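Local coordinates for protein UDP-D-quinovosamine 4-dehydrogenase (Vibrio fischeri, PDB 3NKL) that probably acts as an oxidoreductase and lyase on UDP-sugars, this piece of the membrane protein being a putative Rossmann-type CoA-binding domain, at residues P54-L57 with E58-I61; E116-I119 with D120-L123. All blocks are in the same frame, centred on the assembly; numbering follows the deposited sequence. Where two conformers were deposited one is given.

Contact 1 (P54-L57 with E58-I61); sequences PKYL and ERLI. With SO4 (sulfate ion), chain K; SO4 (sulfate ion), chain J.
Arg59 folds back over the ring of Tyr56, three residues earlier, where residues 54-56 lead into helix 57-64. Its guanidinium lies nearly flat on one ring face, the two planes 21° apart, in a cation-pi stack with CZ of Arg59 3.9 Å from the ring centroid of Tyr56. The touching branch is NH1, offset toward the hydroxyl end, 3.4 Å from CZ of Tyr56; nearer the backbone, CD of Arg59 adds a CH-pi contact with the same face. The side chain gets there because CG sits between backbone N and carbonyl carbon (chi1 71°) and the chain bends at chi3 (78°). Water 1, lying at the guanidinium edge, accepts from both NE and N of Arg59 and donates to Lys55 O, which probably helps to hold the bend.

This is the first turn of the helix that follows strand 49-52 in a Rossmann-type domain. Leu60 N donates to Tyr56 O at 3.1 Å and Ile61 N to Leu57 O at 2.9 Å. The tightly packed part is the buried pair Leu57 and Leu60, which both reach Ile35 of the central sheet, with Leu60 CD1 resting 4.0 Å from CB of Tyr56.

Lys55, Glu58 and Arg59, with both waters, make up the looser solvent side. Water 2 joins Lys55 O to the amide and OE1 of Glu58, and the extended Lys55 chain passes the guanidinium at an oblique angle, its CE 3.7 Å from NH2 of Arg59. Two sulfates, probably from the crystallisation liquor, are consistent with a locally basic patch, to which Lys43 and His42 contribute: one accepts from Lys55 N, the other takes the hydroxyl of Tyr56 at 2.7 Å between OH and its O1.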
loop_
_atom_site.group_PDB
_atom_site.type_symbol
_atom_site.label_atom_id
_atom_site.label_comp_id
_atom_site.label_asym_id
_atom_site.label_seq_id
_atom_site.Cartn_x
_atom_site.Cartn_y
_atom_site.Cartn_z
ATOM N N PRO B 54 -15.237 -1.550 -2.839
ATOM C CA PRO B 54 -15.518 -1.088 -4.205
ATOM C C PRO B 54 -16.984 -1.244 -4.606
ATOM O O PRO B 54 -17.417 -0.639 -5.577
ATOM C CB PRO B 54 -14.648 -1.996 -5.078
ATOM C CG PRO B 54 -13.607 -2.558 -4.161
ATOM C CD PRO B 54 -14.194 -2.596 -2.793
ATOM N N LYS B 55 -17.732 -2.072 -3.887
ATOM C CA LYS B 55 -19.159 -2.211 -4.151
ATOM C C LYS B 55 -19.866 -0.870 -3.990
ATOM O O LYS B 55 -20.929 -0.638 -4.572
ATOM C CB LYS B 55 -19.774 -3.257 -3.200
ATOM C CG LYS B 55 -21.300 -3.295 -3.183
ATOM C CD LYS B 55 -21.791 -4.449 -2.286
ATOM C CE LYS B 55 -23.312 -4.463 -2.105
ATOM N NZ LYS B 55 -23.746 -5.535 -1.143
ATOM N N TYR B 56 -19.280 0.016 -3.193
ATOM C CA TYR B 56 -19.881 1.332 -2.954
ATOM C C TYR B 56 -19.599 2.375 -4.051
ATOM O O TYR B 56 -20.058 3.502 -3.941
ATOM C CB TYR B 56 -19.438 1.884 -1.589
ATOM C CG TYR B 56 -20.258 1.353 -0.428
ATOM C CD1 TYR B 56 -20.871 2.212 0.467
ATOM C CD2 TYR B 56 -20.428 -0.007 -0.241
ATOM C CE1 TYR B 56 -21.627 1.726 1.525
ATOM C CE2 TYR B 56 -21.191 -0.504 0.813
ATOM C CZ TYR B 56 -21.780 0.367 1.690
ATOM O OH TYR B 56 -22.535 -0.120 2.738
ATOM N N LEU B 57 -18.825 2.014 -5.074
ATOM C CA LEU B 57 -18.442 2.967 -6.123
ATOM C C LEU B 57 -19.646 3.675 -6.756
ATOM O O LEU B 57 -19.702 4.906 -6.832
ATOM C CB LEU B 57 -17.648 2.259 -7.225
ATOM C CG LEU B 57 -16.132 2.179 -7.032
ATOM C CD1 LEU B 57 -15.569 1.215 -8.054
ATOM C CD2 LEU B 57 -15.488 3.554 -7.175
ATOM N N GLU B 58 -20.598 2.894 -7.235
ATOM C CA GLU B 58 -21.748 3.479 -7.921
ATOM C C GLU B 58 -22.503 4.456 -7.049
ATOM O O GLU B 58 -22.810 5.570 -7.475
ATOM C CB GLU B 58 -22.679 2.387 -8.435
ATOM C CG GLU B 58 -22.145 1.730 -9.689
ATOM C CD GLU B 58 -22.470 0.254 -9.772
ATOM O OE1 GLU B 58 -21.524 -0.562 -9.840
ATOM O OE2 GLU B 58 -23.672 -0.088 -9.770
ATOM N N ARG B 59 -22.792 4.056 -5.817
ATOM C CA ARG B 59 -23.602 4.901 -4.962
ATOM C C ARG B 59 -22.885 6.177 -4.526
ATOM O O ARG B 59 -23.520 7.200 -4.334
ATOM C CB ARG B 59 -24.150 4.120 -3.759
ATOM C CG ARG B 59 -23.137 3.736 -2.702
ATOM C CD ARG B 59 -23.759 2.751 -1.683
ATOM N NE ARG B 59 -23.832 1.391 -2.222
ATOM C CZ ARG B 59 -24.202 0.316 -1.526
ATOM N NH1 ARG B 59 -24.548 0.429 -0.247
ATOM N NH2 ARG B 59 -24.225 -0.876 -2.112
ATOM N N LEU B 60 -21.566 6.120 -4.370
ATOM C CA LEU B 60 -20.796 7.303 -3.974
ATOM C C LEU B 60 -20.657 8.265 -5.143
ATOM O O LEU B 60 -20.764 9.481 -4.982
ATOM C CB LEU B 60 -19.399 6.891 -3.473
ATOM C CG LEU B 60 -19.349 6.181 -2.113
ATOM C CD1 LEU B 60 -17.958 5.567 -1.879
ATOM C CD2 LEU B 60 -19.719 7.140 -0.982
ATOM N N ILE B 61 -20.415 7.719 -6.329
ATOM C CA ILE B 61 -20.277 8.558 -7.517
ATOM C C ILE B 61 -21.579 9.329 -7.743
ATOM O O ILE B 61 -21.566 10.531 -7.961
ATOM C CB ILE B 61 -19.931 7.706 -8.753
ATOM C CG1 ILE B 61 -18.445 7.322 -8.721
ATOM C CG2 ILE B 61 -20.291 8.452 -10.042
ATOM C CD1 ILE B 61 -18.072 6.293 -9.794
HETATM S S SO4 K . -16.497 -5.706 -3.432
HETATM O O1 SO4 K . -16.736 -4.523 -2.616
HETATM O O2 SO4 K . -15.101 -6.142 -3.276
HETATM O O3 SO4 K . -17.391 -6.774 -2.975
HETATM O O4 SO4 K . -16.765 -5.417 -4.843
HETATM S S SO4 J . -22.075 -3.454 3.753
HETATM O O1 SO4 J . -21.871 -2.175 4.430
HETATM O O2 SO4 J . -22.858 -4.316 4.633
HETATM O O3 SO4 J . -22.794 -3.278 2.491
HETATM O O4 SO4 J . -20.781 -4.075 3.483
HETATM O O HOH W 1 -22.809 1.133 -5.036
HETATM O O HOH W 2 -20.379 0.121 -7.519
#

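Contact 2 (E116-I119 with D120-L123); sequences EVSI and DDLL
Ser118 meets Asp121 and Leu122 where the backbone leaves an extended conformation at Val117 and Ser118 and coils into helix 119-123 from Ile119 onward. Ser118 is the N-cap: its OG accepts from Asp121 N at 3.0 Å with an N-H...O angle of 156°. A chi1 of 66° places that hydroxyl oxygen between its own backbone N and carbonyl carbon, from where it reaches over the start of the helix. Its carbonyl serves the next amide, Ser118 O taking Leu122 N at 2.8 Å, and Ile119 O follows with Leu123 N.

Asp121 curls beside the cap, its CG 3.3 Å from Ser118 OG. Water 3 accepts from Ser118 N and donates to Asp121 OD1, a water-bridged counterpart of the return bond of a capping box. The apolar side chains form a small cluster. Val117 CG2 meets Leu122 CD1 at 3.8 Å, the two side chains crossing at about a right angle, and both residues lean on helix 78-89 through Ile85 and Ala89 respectively. Farther out, Ile119 CD1 lies between Leu122 and Leu123, 4.1 Å from Leu122 CD2 and 3.6 Å from Leu123 CD1.

Asp120 and Asp121 put two carboxylates in the first turn, where the partial positive charge of a helix N-terminus would probably favour their negative charge, adding likely electrostatic stabilisation to the serine cap.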
loop_
_atom_site.group_PDB
_atom_site.type_symbol
_atom_site.label_atom_id
_atom_site.label_comp_id
_atom_site.label_asym_id
_atom_site.label_seq_id
_atom_site.Cartn_x
_atom_site.Cartn_y
_atom_site.Cartn_z
ATOM N N GLU B 116 -3.510 10.947 -16.819
ATOM C CA GLU B 116 -4.693 10.246 -17.344
ATOM C C GLU B 116 -4.289 8.817 -17.730
ATOM O O GLU B 116 -3.244 8.626 -18.344
ATOM C CB GLU B 116 -5.289 11.023 -18.533
ATOM C CG GLU B 116 -5.648 12.470 -18.172
ATOM C CD GLU B 116 -6.201 13.313 -19.328
ATOM O OE1 GLU B 116 -6.785 14.381 -19.027
ATOM O OE2 GLU B 116 -6.045 12.937 -20.514
ATOM N N VAL B 117 -5.074 7.805 -17.349
ATOM C CA VAL B 117 -4.722 6.436 -17.743
ATOM C C VAL B 117 -4.788 6.278 -19.268
ATOM O O VAL B 117 -5.507 7.023 -19.936
ATOM C CB VAL B 117 -5.577 5.353 -17.052
ATOM C CG1 VAL B 117 -5.422 5.466 -15.532
ATOM C CG2 VAL B 117 -7.023 5.451 -17.485
ATOM N N SER B 118 -4.039 5.335 -19.837
ATOM C CA SER B 118 -4.098 5.187 -21.304
ATOM C C SER B 118 -5.487 4.750 -21.749
ATOM O O SER B 118 -6.206 4.071 -21.006
ATOM C CB SER B 118 -3.038 4.210 -21.830
ATOM O OG SER B 118 -3.282 2.887 -21.379
ATOM N N ILE B 119 -5.864 5.153 -22.962
ATOM C CA ILE B 119 -7.103 4.702 -23.575
ATOM C C ILE B 119 -7.090 3.179 -23.760
ATOM O O ILE B 119 -8.129 2.530 -23.662
ATOM C CB ILE B 119 -7.318 5.363 -24.938
ATOM C CG1 ILE B 119 -8.694 5.010 -25.483
ATOM C CG2 ILE B 119 -6.217 4.945 -25.922
ATOM C CD1 ILE B 119 -9.791 5.827 -24.870
ATOM N N ASP B 120 -5.914 2.619 -24.035
ATOM C CA ASP B 120 -5.763 1.171 -24.108
ATOM C C ASP B 120 -6.192 0.521 -22.795
ATOM O O ASP B 120 -6.969 -0.434 -22.793
ATOM C CB ASP B 120 -4.316 0.786 -24.412
ATOM C CG ASP B 120 -3.953 0.992 -25.873
ATOM O OD1 ASP B 120 -4.868 1.021 -26.726
ATOM O OD2 ASP B 120 -2.746 1.117 -26.167
ATOM N N ASP B 121 -5.683 1.042 -21.680
ATOM C CA ASP B 121 -6.021 0.494 -20.368
ATOM C C ASP B 121 -7.475 0.792 -20.031
ATOM O O ASP B 121 -8.180 -0.057 -19.486
ATOM C CB ASP B 121 -5.126 1.076 -19.282
ATOM C CG ASP B 121 -3.749 0.425 -19.257
ATOM O OD1 ASP B 121 -2.891 0.840 -18.446
ATOM O OD2 ASP B 121 -3.537 -0.510 -20.055
ATOM N N LEU B 122 -7.919 2.009 -20.342
ATOM C CA LEU B 122 -9.294 2.405 -20.052
ATOM C C LEU B 122 -10.294 1.456 -20.696
ATOM O O LEU B 122 -11.324 1.118 -20.108
ATOM C CB LEU B 122 -9.555 3.809 -20.622
ATOM C CG LEU B 122 -10.779 4.571 -20.106
ATOM C CD1 LEU B 122 -10.621 4.921 -18.602
ATOM C CD2 LEU B 122 -10.933 5.831 -20.934
ATOM N N LEU B 123 -10.020 1.075 -21.941
ATOM C CA LEU B 123 -10.999 0.354 -22.741
ATOM C C LEU B 123 -10.716 -1.151 -22.776
ATOM O O LEU B 123 -11.532 -1.933 -23.253
ATOM C CB LEU B 123 -11.071 0.923 -24.179
ATOM C CG LEU B 123 -11.456 2.411 -24.297
ATOM C CD1 LEU B 123 -11.594 2.815 -25.755
ATOM C CD2 LEU B 123 -12.749 2.718 -23.551
HETATM O O HOH W 3 -2.543 3.422 -17.909
#

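Contacts 1 and 2 treat the same problem, how a chain enters a helix, with different chemistry. They lie in series along the chain, their centres about 21 Å apart and their nearest atoms about 12 Å apart, so neither touches the other. Contact 1 follows strand 49-52, near one edge of the central sheet, whereas contact 2 follows strand 115-116, the outermost strand at the opposite edge. The sulfates sit at contact 1, shared with Lys43 and His42, beside the Arg59-Tyr56 stack; contact 2 relies instead on a serine N-cap with Asp120 and Asp121. Contact 1 is joined to strands 29-35 and 5-10, while contact 2 also touches strand 94-97.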